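Local coordinates for protein putative metallopeptidase (Corynebacterium diphtheriae, PDB 3QOC) that probably serves as a metal-dependent aminopeptidase, represented here by its N-terminal creatinase/prolidase-like domain alone, at residues 49-63 / 77-89. Residues are numbered along the deposited sequence; the frame is centred on the assembly and turned at random.
Sequences ALIINKDLSARISTD and IESLMARNCAPAL
L89 packs tightly across the β-hairpin 49-62, its CD1 lying 3.4 Å from A49 C and its CG 3.6 Å from S61 CB. Beside it, A49 CB presses on the first helical turn, 3.5 Å from A86 CA, and C85 SG rests against T62 CA. Strand 78-81 runs parallel to 58-62, tied by I60 N to E78 O, L80 N to I60 O and A82 N to T62 O. L80 O is gripped twice: T62 N and S61 OG (2.9 Å), the latter trans to its own backbone N (chi1 175°), reach it from opposite faces of its carbonyl plane. At the N-terminal end of the strand pair, I77 CG2 lies 3.4 Å from A58 O, which a water links to E78 N.

On the S61 face, toward E78, the contact loosens around R59. Its chain runs alongside L89 in the opposite sense, and E78 OE2, 3.5 Å from R59 NE, sits off the guanidinium plane, linked by charge alone. In that plane, waters join NH1 to L89 O and NH2 to S79 O; D92 salt-bridges NH1.

Helix 67-73 connects strand 58-62 to edge strand 78-81 in a β-α-β unit and packs on the I60/T62 face, opposite helix 85-91.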
ATOM      1  N   ALA A  49      -3.222   5.490   1.239  1.00 16.56           N
ATOM      2  CA  ALA A  49      -2.306   4.373   1.640  1.00 16.98           C
ATOM      3  C   ALA A  49      -2.516   3.284   0.641  1.00 14.78           C
ATOM      4  O   ALA A  49      -3.559   3.244  -0.012  1.00 16.08           O
ATOM      5  CB  ALA A  49      -2.600   3.887   3.057  1.00 15.15           C
ATOM      6  N   LEU A  50      -1.525   2.428   0.459  1.00 14.69           N
ATOM      7  CA  LEU A  50      -1.474   1.501  -0.683  1.00 16.72           C
ATOM      8  C   LEU A  50      -0.792   0.209  -0.224  1.00 18.02           C
ATOM      9  O   LEU A  50       0.269   0.266   0.359  1.00 19.04           O
ATOM     10  CB  LEU A  50      -0.651   2.063  -1.852  1.00 15.60           C
ATOM     11  CG  LEU A  50      -0.371   1.120  -3.046  1.00 16.95           C
ATOM     12  CD1 LEU A  50      -1.688   0.702  -3.667  1.00 20.61           C
ATOM     13  CD2 LEU A  50       0.512   1.723  -4.154  1.00 15.66           C
ATOM     14  N   ILE A  51      -1.427  -0.927  -0.439  1.00 19.11           N
ATOM     15  CA  ILE A  51      -0.848  -2.203  -0.047  1.00 21.00           C
ATOM     16  C   ILE A  51      -0.560  -2.950  -1.324  1.00 20.71           C
ATOM     17  O   ILE A  51      -1.427  -3.078  -2.145  1.00 19.06           O
ATOM     18  CB  ILE A  51      -1.792  -2.982   0.820  1.00 23.85           C
ATOM     19  CG1 ILE A  51      -1.085  -4.267   1.302  1.00 31.61           C
ATOM     20  CG2 ILE A  51      -3.044  -3.313   0.098  1.00 27.14           C
ATOM     21  CD1 ILE A  51      -0.769  -4.176   2.865  1.00 36.62           C
ATOM     22  N   ILE A  52       0.689  -3.370  -1.520  1.00 22.07           N
ATOM     23  CA  ILE A  52       1.102  -4.219  -2.645  1.00 23.59           C
ATOM     24  C   ILE A  52       1.495  -5.637  -2.135  1.00 23.94           C
ATOM     25  O   ILE A  52       2.422  -5.730  -1.359  1.00 24.16           O
ATOM     26  CB  ILE A  52       2.359  -3.654  -3.380  1.00 24.36           C
ATOM     27  CG1 ILE A  52       2.179  -2.218  -3.921  1.00 24.53           C
ATOM     28  CG2 ILE A  52       2.752  -4.581  -4.563  1.00 23.40           C
ATOM     29  CD1 ILE A  52       0.960  -2.117  -4.681  1.00 23.37           C
ATOM     30  N   ASN A  53       0.815  -6.693  -2.591  1.00 23.23           N
ATOM     31  CA  ASN A  53       1.033  -8.051  -2.119  1.00 24.58           C
ATOM     32  C   ASN A  53       2.068  -8.809  -3.021  1.00 25.54           C
ATOM     33  O   ASN A  53       2.259  -8.465  -4.205  1.00 24.94           O
ATOM     34  CB  ASN A  53      -0.280  -8.824  -2.170  1.00 24.55           C
ATOM     35  CG  ASN A  53      -1.348  -8.233  -1.271  1.00 29.19           C
ATOM     36  OD1 ASN A  53      -1.116  -8.050  -0.069  1.00 33.75           O
ATOM     37  ND2 ASN A  53      -2.509  -7.902  -1.841  1.00 26.85           N
ATOM     38  N   LYS A  54       2.694  -9.852  -2.491  1.00 26.25           N
ATOM     39  CA  LYS A  54       3.561 -10.749  -3.277  1.00 28.19           C
ATOM     40  C   LYS A  54       2.876 -11.317  -4.530  1.00 30.75           C
ATOM     41  O   LYS A  54       3.483 -11.323  -5.597  1.00 32.83           O
ATOM     42  CB  LYS A  54       4.072 -11.916  -2.427  1.00 28.66           C
ATOM     43  N   ASP A  55       1.610 -11.741  -4.447  1.00 32.56           N
ATOM     44  CA  ASP A  55       0.916 -12.312  -5.609  1.00 35.35           C
ATOM     45  C   ASP A  55       0.523 -11.247  -6.660  1.00 34.54           C
ATOM     46  O   ASP A  55      -0.296 -11.500  -7.493  1.00 35.75           O
ATOM     47  CB  ASP A  55      -0.368 -13.069  -5.170  1.00 36.71           C
ATOM     48  CG  ASP A  55      -1.504 -12.118  -4.741  1.00 39.93           C
ATOM     49  OD1 ASP A  55      -1.286 -10.867  -4.690  1.00 39.07           O
ATOM     50  OD2 ASP A  55      -2.625 -12.607  -4.453  1.00 46.15           O
ATOM     51  N   LEU A  56       1.048 -10.035  -6.581  1.00 34.03           N
ATOM     52  CA  LEU A  56       0.719  -8.989  -7.565  1.00 33.48           C
ATOM     53  C   LEU A  56      -0.625  -8.264  -7.408  1.00 31.81           C
ATOM     54  O   LEU A  56      -0.871  -7.312  -8.135  1.00 30.07           O
ATOM     55  CB  LEU A  56       0.806  -9.526  -9.014  1.00 35.96           C
ATOM     56  CG  LEU A  56       1.967 -10.437  -9.392  1.00 39.33           C
ATOM     57  CD1 LEU A  56       1.937 -10.601 -10.952  1.00 47.10           C
ATOM     58  CD2 LEU A  56       3.339  -9.924  -8.883  1.00 40.25           C
ATOM     59  N   SER A  57      -1.481  -8.686  -6.485  1.00 29.77           N
ATOM     60  CA  SER A  57      -2.689  -7.942  -6.226  1.00 29.40           C
ATOM     61  C   SER A  57      -2.302  -6.710  -5.348  1.00 27.85           C
ATOM     62  O   SER A  57      -1.163  -6.616  -4.827  1.00 26.64           O
ATOM     63  CB  SER A  57      -3.694  -8.812  -5.500  1.00 29.89           C
ATOM     64  OG  SER A  57      -3.197  -9.033  -4.177  1.00 32.03           O
ATOM     65  N   ALA A  58      -3.237  -5.789  -5.241  1.00 25.58           N
ATOM     66  CA  ALA A  58      -3.047  -4.492  -4.596  1.00 24.50           C
ATOM     67  C   ALA A  58      -4.371  -3.921  -4.121  1.00 22.81           C
ATOM     68  O   ALA A  58      -5.378  -4.271  -4.620  1.00 24.68           O
ATOM     69  CB  ALA A  58      -2.312  -3.481  -5.491  1.00 20.66           C
ATOM     70  N   ARG A  59      -4.333  -3.036  -3.136  1.00 22.06           N
ATOM     71  CA  ARG A  59      -5.530  -2.340  -2.680  1.00 21.06           C
ATOM     72  C   ARG A  59      -5.107  -0.949  -2.228  1.00 19.17           C
ATOM     73  O   ARG A  59      -4.042  -0.773  -1.673  1.00 18.65           O
ATOM     74  CB  ARG A  59      -6.128  -3.117  -1.519  1.00 22.14           C
ATOM     75  CG  ARG A  59      -7.574  -2.750  -1.261  1.00 25.93           C
ATOM     76  CD  ARG A  59      -8.148  -3.624  -0.138  1.00 30.48           C
ATOM     77  NE  ARG A  59      -9.570  -3.399   0.072  1.00 34.04           N
ATOM     78  CZ  ARG A  59     -10.221  -3.664   1.199  1.00 37.21           C
ATOM     79  NH1 ARG A  59      -9.564  -4.150   2.250  1.00 39.50           N
ATOM     80  NH2 ARG A  59     -11.540  -3.477   1.268  1.00 36.93           N
ATOM     81  N   ILE A  60      -5.937   0.038  -2.497  1.00 18.27           N
ATOM     82  CA  ILE A  60      -5.587   1.399  -2.290  1.00 17.70           C
ATOM     83  C   ILE A  60      -6.675   2.053  -1.448  1.00 18.56           C
ATOM     84  O   ILE A  60      -7.840   1.647  -1.448  1.00 19.89           O
ATOM     85  CB  ILE A  60      -5.354   2.109  -3.610  1.00 17.16           C
ATOM     86  CG1 ILE A  60      -4.646   3.428  -3.342  1.00 18.24           C
ATOM     87  CG2 ILE A  60      -6.679   2.315  -4.388  1.00 15.33           C
ATOM     88  CD1 ILE A  60      -4.080   4.097  -4.693  1.00 17.62           C
ATOM     89  N   SER A  61      -6.284   2.989  -0.604  1.00 18.59           N
ATOM     90  CA  SER A  61      -7.302   3.603   0.235  1.00 19.25           C
ATOM     91  C   SER A  61      -7.191   5.122   0.233  1.00 18.71           C
ATOM     92  O   SER A  61      -6.123   5.649   0.175  1.00 15.32           O
ATOM     93  CB  SER A  61      -7.120   3.083   1.667  1.00 20.00           C
ATOM     94  OG  SER A  61      -8.025   3.755   2.509  1.00 26.17           O
ATOM     95  N   THR A  62      -8.320   5.810   0.361  1.00 19.23           N
ATOM     96  CA  THR A  62      -8.296   7.267   0.417  1.00 19.12           C
ATOM     97  C   THR A  62      -9.595   7.748   1.102  1.00 20.16           C
ATOM     98  O   THR A  62     -10.495   6.922   1.374  1.00 19.39           O
ATOM     99  CB  THR A  62      -8.122   7.884  -0.944  1.00 18.36           C
ATOM    100  OG1 THR A  62      -7.818   9.277  -0.779  1.00 18.08           O
ATOM    101  CG2 THR A  62      -9.394   7.762  -1.785  1.00 19.50           C
ATOM    102  N   ASP A  63      -9.660   9.037   1.434  1.00 20.36           N
ATOM    103  CA  ASP A  63     -10.861   9.609   2.058  1.00 21.24           C
ATOM    104  C   ASP A  63     -11.954   9.944   1.051  1.00 21.12           C
ATOM    105  O   ASP A  63     -11.791   9.823  -0.176  1.00 21.01           O
ATOM    106  CB  ASP A  63     -10.481  10.845   2.904  1.00 21.92           C
ATOM    107  CG  ASP A  63      -9.874  11.922   2.083  1.00 22.29           C
ATOM    108  OD1 ASP A  63     -10.656  12.578   1.360  1.00 26.97           O
ATOM    109  OD2 ASP A  63      -8.616  12.086   2.103  1.00 25.91           O
ATOM    110  N   ILE A  77      -6.940  -0.672  -9.413  1.00 23.56           N
ATOM    111  CA  ILE A  77      -6.808  -1.172  -8.050  1.00 20.64           C
ATOM    112  C   ILE A  77      -8.097  -0.877  -7.306  1.00 21.14           C
ATOM    113  O   ILE A  77      -8.618   0.224  -7.373  1.00 19.70           O
ATOM    114  CB  ILE A  77      -5.585  -0.531  -7.327  1.00 20.22           C
ATOM    115  CG1 ILE A  77      -4.342  -0.551  -8.193  1.00 19.82           C
ATOM    116  CG2 ILE A  77      -5.310  -1.171  -5.892  1.00 18.58           C
ATOM    117  CD1 ILE A  77      -3.062   0.083  -7.504  1.00 14.78           C
ATOM    118  N   GLU A  78      -8.652  -1.883  -6.628  1.00 23.52           N
ATOM    119  CA  GLU A  78      -9.856  -1.745  -5.780  1.00 25.79           C
ATOM    120  C   GLU A  78      -9.540  -0.786  -4.630  1.00 24.39           C
ATOM    121  O   GLU A  78      -8.432  -0.796  -4.066  1.00 22.98           O
ATOM    122  CB  GLU A  78     -10.237  -3.149  -5.248  1.00 28.53           C
ATOM    123  CG  GLU A  78     -11.328  -3.221  -4.236  1.00 36.95           C
ATOM    124  CD  GLU A  78     -11.430  -4.649  -3.648  1.00 46.66           C
ATOM    125  OE1 GLU A  78     -12.401  -5.358  -4.019  1.00 51.60           O
ATOM    126  OE2 GLU A  78     -10.500  -5.062  -2.878  1.00 50.97           O
ATOM    127  N   SER A  79     -10.488   0.087  -4.341  1.00 24.21           N
ATOM    128  CA  SER A  79     -10.319   1.176  -3.410  1.00 24.42           C
ATOM    129  C   SER A  79     -11.187   0.934  -2.197  1.00 24.12           C
ATOM    130  O   SER A  79     -12.195   0.255  -2.264  1.00 23.16           O
ATOM    131  CB  SER A  79     -10.703   2.534  -4.054  1.00 25.33           C
ATOM    132  OG  SER A  79     -12.116   2.668  -4.317  1.00 25.66           O
ATOM    133  N   LEU A  80     -10.737   1.487  -1.081  1.00 23.51           N
ATOM    134  CA  LEU A  80     -11.454   1.420   0.202  1.00 22.18           C
ATOM    135  C   LEU A  80     -11.493   2.847   0.698  1.00 21.55           C
ATOM    136  O   LEU A  80     -10.445   3.488   0.865  1.00 17.45           O
ATOM    137  CB  LEU A  80     -10.637   0.649   1.232  1.00 22.09           C
ATOM    138  CG  LEU A  80     -11.086   0.683   2.693  1.00 23.98           C
ATOM    139  CD1 LEU A  80     -12.462   0.005   2.824  1.00 26.86           C
ATOM    140  CD2 LEU A  80     -10.130  -0.129   3.563  1.00 23.54           C
HETATM  141  N   MSE A  81     -12.685   3.324   1.008  1.00 21.92           N
HETATM  142  CA  MSE A  81     -12.808   4.659   1.590  1.00 22.81           C
HETATM  143  C   MSE A  81     -12.541   4.612   3.090  1.00 22.11           C
HETATM  144  O   MSE A  81     -13.160   3.836   3.783  1.00 19.67           O
HETATM  145  CB  MSE A  81     -14.253   5.182   1.411  1.00 23.37           C
HETATM  146  CG  MSE A  81     -14.372   6.619   1.868  1.00 28.56           C
HETATM  147 SE   MSE A  81     -16.250   7.357   1.447  1.00 43.22          SE
HETATM  148  CE  MSE A  81     -17.134   6.635   3.061  1.00 31.74           C
ATOM    149  N   ALA A  82     -11.725   5.524   3.579  1.00 21.52           N
ATOM    150  CA  ALA A  82     -11.455   5.630   5.018  1.00 24.81           C
ATOM    151  C   ALA A  82     -10.911   7.050   5.331  1.00 26.35           C
ATOM    152  O   ALA A  82     -10.061   7.519   4.570  1.00 25.98           O
ATOM    153  CB  ALA A  82     -10.346   4.592   5.405  1.00 22.88           C
ATOM    154  N   ARG A  83     -11.351   7.678   6.422  1.00 28.90           N
ATOM    155  CA  ARG A  83     -10.703   8.902   6.930  1.00 31.86           C
ATOM    156  C   ARG A  83      -9.201   8.606   7.204  1.00 31.74           C
ATOM    157  O   ARG A  83      -8.305   9.317   6.662  1.00 33.84           O
ATOM    158  CB  ARG A  83     -11.405   9.442   8.177  1.00 33.88           C
ATOM    159  CG  ARG A  83     -12.659  10.301   7.867  1.00 40.11           C
ATOM    160  CD  ARG A  83     -13.659  10.454   9.024  1.00 42.58           C
ATOM    161  NE  ARG A  83     -15.019  10.713   8.526  1.00 45.67           N
ATOM    162  CZ  ARG A  83     -16.036  11.185   9.269  1.00 49.64           C
ATOM    163  NH1 ARG A  83     -15.855  11.482  10.559  1.00 48.59           N
ATOM    164  NH2 ARG A  83     -17.234  11.399   8.717  1.00 50.99           N
ATOM    165  N   ASN A  84      -8.933   7.504   7.918  1.00 30.37           N
ATOM    166  CA  ASN A  84      -7.577   7.065   8.292  1.00 29.99           C
ATOM    167  C   ASN A  84      -7.088   5.843   7.507  1.00 26.59           C
ATOM    168  O   ASN A  84      -7.333   4.691   7.847  1.00 24.17           O
ATOM    169  CB  ASN A  84      -7.492   6.855   9.786  1.00 31.78           C
ATOM    170  CG  ASN A  84      -7.941   8.089  10.552  1.00 39.82           C
ATOM    171  OD1 ASN A  84      -7.337   9.180  10.405  1.00 49.27           O
ATOM    172  ND2 ASN A  84      -9.039   7.957  11.321  1.00 45.06           N
ATOM    173  N   CYS A  85      -6.423   6.153   6.413  1.00 23.05           N
ATOM    174  CA  CYS A  85      -6.256   5.232   5.278  1.00 22.25           C
ATOM    175  C   CYS A  85      -5.451   3.989   5.613  1.00 20.82           C
ATOM    176  O   CYS A  85      -5.875   2.874   5.330  1.00 18.96           O
ATOM    177  CB  CYS A  85      -5.481   5.999   4.153  1.00 23.57           C
ATOM    178  SG  CYS A  85      -6.567   7.185   3.415  1.00 27.58           S
ATOM    179  N   ALA A  86      -4.280   4.198   6.193  1.00 19.54           N
ATOM    180  CA  ALA A  86      -3.358   3.088   6.419  1.00 21.11           C
ATOM    181  C   ALA A  86      -3.929   2.088   7.463  1.00 21.21           C
ATOM    182  O   ALA A  86      -3.966   0.861   7.195  1.00 22.11           O
ATOM    183  CB  ALA A  86      -1.971   3.627   6.823  1.00 20.45           C
ATOM    184  N   PRO A  87      -4.452   2.600   8.598  1.00 21.92           N
ATOM    185  CA  PRO A  87      -5.004   1.653   9.539  1.00 23.22           C
ATOM    186  C   PRO A  87      -6.150   0.856   8.970  1.00 23.63           C
ATOM    187  O   PRO A  87      -6.292  -0.330   9.281  1.00 21.46           O
ATOM    188  CB  PRO A  87      -5.446   2.537  10.732  1.00 23.68           C
ATOM    189  CG  PRO A  87      -4.452   3.714  10.681  1.00 23.73           C
ATOM    190  CD  PRO A  87      -4.241   3.939   9.220  1.00 22.06           C
ATOM    191  N   ALA A  88      -6.954   1.492   8.115  1.00 24.31           N
ATOM    192  CA  ALA A  88      -8.116   0.783   7.551  1.00 24.03           C
ATOM    193  C   ALA A  88      -7.721  -0.314   6.593  1.00 23.24           C
ATOM    194  O   ALA A  88      -8.310  -1.367   6.633  1.00 24.82           O
ATOM    195  CB  ALA A  88      -9.153   1.761   6.914  1.00 24.77           C
ATOM    196  N   LEU A  89      -6.761  -0.097   5.694  1.00 23.35           N
ATOM    197  CA  LEU A  89      -6.207  -1.234   4.874  1.00 22.52           C
ATOM    198  C   LEU A  89      -5.665  -2.337   5.755  1.00 23.34           C
ATOM    199  O   LEU A  89      -5.962  -3.505   5.537  1.00 25.90           O
ATOM    200  CB  LEU A  89      -5.059  -0.817   3.907  1.00 21.70           C
ATOM    201  CG  LEU A  89      -5.316   0.139   2.756  1.00 18.61           C
ATOM    202  CD1 LEU A  89      -3.927   0.546   2.102  1.00 17.79           C
ATOM    203  CD2 LEU A  89      -6.328  -0.530   1.774  1.00 16.72           C
TER
HETATM  204  O   HOH W   1      -7.366  -4.414  -6.664  1.00 27.63           O
HETATM  205  O   HOH W   2      -6.582  -4.433   2.874  1.00 22.21           O
HETATM  206  O   HOH W   3     -12.706  -2.059  -1.218  1.00 39.45           O